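Local coordinates for hypothetical protein RBSTP0775 (Geobacillus stearothermophilus, PDB 1RZ3) that is of unknown function but probably acts as an ATP-dependent kinase of the phosphoribulokinase and uridine kinase family, with a P-loop NTPase fold, at residues Ser100-Leu105 with Lys117-Ser123. Numbering follows the deposited sequence.
Sequences SHQLTL and KRTVYLS
Gln102 and Tyr121 pair across the antiparallel beta hairpin formed by strands 102-109 and 114-121. The hairpin is separate from the parallel sheet of this P-loop NTPase fold. Backbone bonds of Leu103 with Val120 and of Leu105 with Arg118 hold the strands in register. In each pair both N-H groups and both carbonyls are used. One face of the hairpin carries Gln102, Thr104, Thr119 and Tyr121. Gln102 has its CG between the backbone N and the carbonyl carbon (chi1 62°), and its extended chain runs beside the Tyr121 ring. Its CB lies 3.6 Å from Tyr121 CD1, and its OE1 is 3.2 Å from Tyr121 CE1. The amide and ring planes are 67° apart, so the two groups do not stack flat. A water joins their ends, accepting from Gln102 NE2 at 3.2 Å and lying 2.8 Å from Tyr121 OH. Replacing this glutamine by an alanine would probably leave the water without its amide donor and strip the cover from one flank of the tyrosine ring. Next along this face, Thr104 OG1 and Thr119 OG1 share a hydrogen bond of 2.9 Å. Both hydroxyls stand beside their own backbone N, which turns them toward each other. On the other face, Leu103 CD1 meets Leu122 CD1 at 4.1 Å. Leu93 of helix 86-94 packs on Leu103 and Leu105, while Cys54 and Phe56 of strand 53-57 touch Val120 and Leu122. Beyond the strand ends, His101 O accepts from both Leu122 N and Ser123 N. Ser123 adjoins Asp124, a calcium-binding residue. Ser123 OG sits over one face of the His101 ring, off-centre toward the rim and 3.0 Å from His101 CE1.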
ATOM      1  N   SER A 100       4.762  15.894   8.144  1.00 20.04           N
ATOM      2  CA  SER A 100       6.206  15.702   8.259  1.00 19.96           C
ATOM      3  C   SER A 100       6.981  16.129   7.019  1.00 17.09           C
ATOM      4  O   SER A 100       6.520  15.962   5.890  1.00 18.14           O
ATOM      5  CB  SER A 100       6.533  14.244   8.588  1.00 21.88           C
ATOM      6  OG  SER A 100       6.157  13.935   9.922  1.00 26.51           O
ATOM      7  N   HIS A 101       8.172  16.680   7.237  1.00 16.31           N
ATOM      8  CA  HIS A 101       9.011  17.132   6.133  1.00 14.90           C
ATOM      9  C   HIS A 101       9.699  15.943   5.462  1.00 14.55           C
ATOM     10  O   HIS A 101       9.819  15.875   4.237  1.00 14.53           O
ATOM     11  CB  HIS A 101      10.073  18.102   6.652  1.00 14.77           C
ATOM     12  CG  HIS A 101      10.937  18.681   5.577  1.00 15.22           C
ATOM     13  ND1 HIS A 101      10.489  19.648   4.701  1.00 16.73           N
ATOM     14  CD2 HIS A 101      12.225  18.435   5.239  1.00 17.02           C
ATOM     15  CE1 HIS A 101      11.466  19.974   3.873  1.00 15.54           C
ATOM     16  NE2 HIS A 101      12.529  19.253   4.178  1.00 16.08           N
ATOM     17  N   GLN A 102      10.141  14.996   6.275  1.00 15.86           N
ATOM     18  CA  GLN A 102      10.835  13.828   5.756  1.00 18.91           C
ATOM     19  C   GLN A 102      10.654  12.671   6.719  1.00 19.81           C
ATOM     20  O   GLN A 102      10.295  12.874   7.880  1.00 19.26           O
ATOM     21  CB  GLN A 102      12.324  14.143   5.615  1.00 20.01           C
ATOM     22  CG  GLN A 102      12.987  14.483   6.947  1.00 25.45           C
ATOM     23  CD  GLN A 102      14.357  15.102   6.786  1.00 27.82           C
ATOM     24  OE1 GLN A 102      14.486  16.252   6.366  1.00 29.86           O
ATOM     25  NE2 GLN A 102      15.393  14.343   7.117  1.00 28.94           N
ATOM     26  N   LEU A 103      10.908  11.464   6.233  1.00 19.18           N
ATOM     27  CA  LEU A 103      10.789  10.267   7.053  1.00 22.39           C
ATOM     28  C   LEU A 103      11.987   9.365   6.820  1.00 21.79           C
ATOM     29  O   LEU A 103      12.416   9.171   5.681  1.00 21.65           O
ATOM     30  CB  LEU A 103       9.521   9.488   6.695  1.00 21.11           C
ATOM     31  CG  LEU A 103       8.174  10.193   6.839  1.00 23.68           C
ATOM     32  CD1 LEU A 103       7.072   9.269   6.361  1.00 21.69           C
ATOM     33  CD2 LEU A 103       7.953  10.590   8.289  1.00 23.85           C
ATOM     34  N   THR A 104      12.527   8.823   7.906  1.00 22.97           N
ATOM     35  CA  THR A 104      13.644   7.895   7.823  1.00 23.70           C
ATOM     36  C   THR A 104      13.061   6.573   8.309  1.00 23.82           C
ATOM     37  O   THR A 104      12.640   6.446   9.458  1.00 22.77           O
ATOM     38  CB  THR A 104      14.809   8.338   8.714  1.00 24.93           C
ATOM     39  OG1 THR A 104      15.321   9.586   8.227  1.00 25.66           O
ATOM     40  CG2 THR A 104      15.922   7.301   8.688  1.00 25.40           C
ATOM     41  N   LEU A 105      13.017   5.599   7.412  1.00 22.96           N
ATOM     42  CA  LEU A 105      12.427   4.308   7.723  1.00 23.09           C
ATOM     43  C   LEU A 105      13.343   3.148   7.374  1.00 23.68           C
ATOM     44  O   LEU A 105      14.240   3.276   6.533  1.00 21.00           O
ATOM     45  CB  LEU A 105      11.132   4.137   6.927  1.00 23.33           C
ATOM     46  CG  LEU A 105      10.089   5.256   6.945  1.00 23.14           C
ATOM     47  CD1 LEU A 105       9.142   5.093   5.768  1.00 22.57           C
ATOM     48  CD2 LEU A 105       9.330   5.232   8.257  1.00 23.04           C
ATOM     49  N   LYS A 117      18.356   1.837   7.001  1.00 25.54           N
ATOM     50  CA  LYS A 117      17.619   3.081   7.179  1.00 24.96           C
ATOM     51  C   LYS A 117      17.830   4.002   5.983  1.00 22.99           C
ATOM     52  O   LYS A 117      18.963   4.352   5.652  1.00 20.23           O
ATOM     53  CB  LYS A 117      18.073   3.796   8.453  1.00 28.69           C
ATOM     54  CG  LYS A 117      17.767   3.046   9.742  1.00 35.06           C
ATOM     55  CD  LYS A 117      18.243   3.840  10.952  1.00 39.55           C
ATOM     56  CE  LYS A 117      17.940   3.115  12.255  1.00 42.15           C
ATOM     57  NZ  LYS A 117      18.648   1.806  12.347  1.00 45.88           N
ATOM     58  N   ARG A 118      16.735   4.385   5.337  1.00 20.30           N
ATOM     59  CA  ARG A 118      16.801   5.274   4.181  1.00 19.33           C
ATOM     60  C   ARG A 118      15.817   6.408   4.431  1.00 19.89           C
ATOM     61  O   ARG A 118      14.870   6.258   5.201  1.00 19.58           O
ATOM     62  CB  ARG A 118      16.428   4.519   2.903  1.00 20.33           C
ATOM     63  CG  ARG A 118      17.160   3.187   2.728  1.00 22.61           C
ATOM     64  CD  ARG A 118      18.661   3.390   2.596  1.00 23.99           C
ATOM     65  NE  ARG A 118      19.005   4.109   1.373  1.00 24.91           N
ATOM     66  CZ  ARG A 118      20.189   4.665   1.141  1.00 27.31           C
ATOM     67  NH1 ARG A 118      21.147   4.588   2.059  1.00 27.44           N
ATOM     68  NH2 ARG A 118      20.418   5.290  -0.008  1.00 26.82           N
ATOM     69  N   THR A 119      16.034   7.541   3.778  1.00 18.70           N
ATOM     70  CA  THR A 119      15.166   8.689   3.982  1.00 18.58           C
ATOM     71  C   THR A 119      14.318   9.041   2.768  1.00 17.68           C
ATOM     72  O   THR A 119      14.779   8.969   1.630  1.00 17.17           O
ATOM     73  CB  THR A 119      16.011   9.918   4.390  1.00 19.79           C
ATOM     74  OG1 THR A 119      16.684   9.634   5.625  1.00 19.80           O
ATOM     75  CG2 THR A 119      15.133  11.154   4.560  1.00 19.21           C
ATOM     76  N   VAL A 120      13.066   9.404   3.023  1.00 16.83           N
ATOM     77  CA  VAL A 120      12.157   9.812   1.964  1.00 16.87           C
ATOM     78  C   VAL A 120      11.672  11.215   2.312  1.00 16.78           C
ATOM     79  O   VAL A 120      11.188  11.458   3.416  1.00 17.05           O
ATOM     80  CB  VAL A 120      10.931   8.869   1.844  1.00 19.74           C
ATOM     81  CG1 VAL A 120       9.971   9.399   0.779  1.00 18.27           C
ATOM     82  CG2 VAL A 120      11.387   7.471   1.469  1.00 20.40           C
ATOM     83  N   TYR A 121      11.818  12.144   1.377  1.00 16.20           N
ATOM     84  CA  TYR A 121      11.385  13.517   1.613  1.00 16.22           C
ATOM     85  C   TYR A 121       9.968  13.747   1.109  1.00 17.16           C
ATOM     86  O   TYR A 121       9.658  13.460  -0.050  1.00 17.63           O
ATOM     87  CB  TYR A 121      12.349  14.488   0.927  1.00 18.50           C
ATOM     88  CG  TYR A 121      13.696  14.536   1.601  1.00 18.89           C
ATOM     89  CD1 TYR A 121      13.937  15.421   2.653  1.00 18.82           C
ATOM     90  CD2 TYR A 121      14.713  13.656   1.227  1.00 19.49           C
ATOM     91  CE1 TYR A 121      15.158  15.430   3.321  1.00 18.96           C
ATOM     92  CE2 TYR A 121      15.938  13.655   1.887  1.00 19.46           C
ATOM     93  CZ  TYR A 121      16.153  14.545   2.935  1.00 20.90           C
ATOM     94  OH  TYR A 121      17.361  14.546   3.599  1.00 20.86           O
ATOM     95  N   LEU A 122       9.113  14.254   1.993  1.00 16.11           N
ATOM     96  CA  LEU A 122       7.726  14.548   1.659  1.00 17.76           C
ATOM     97  C   LEU A 122       7.622  16.008   1.246  1.00 17.34           C
ATOM     98  O   LEU A 122       6.880  16.359   0.328  1.00 18.11           O
ATOM     99  CB  LEU A 122       6.829  14.285   2.871  1.00 18.26           C
ATOM    100  CG  LEU A 122       6.874  12.844   3.391  1.00 21.51           C
ATOM    101  CD1 LEU A 122       5.861  12.666   4.516  1.00 24.14           C
ATOM    102  CD2 LEU A 122       6.570  11.891   2.247  1.00 23.45           C
ATOM    103  N   SER A 123       8.380  16.844   1.952  1.00 17.58           N
ATOM    104  CA  SER A 123       8.454  18.284   1.721  1.00 18.41           C
ATOM    105  C   SER A 123       7.267  18.916   1.003  1.00 16.04           C
ATOM    106  O   SER A 123       6.182  19.008   1.573  1.00 18.43           O
ATOM    107  CB  SER A 123       9.747  18.617   0.975  1.00 20.53           C
ATOM    108  OG  SER A 123      10.867  18.066   1.649  1.00 29.39           O
TER
HETATM  109  O   HOH W   1      17.827  16.070   5.892  1.00 30.18           O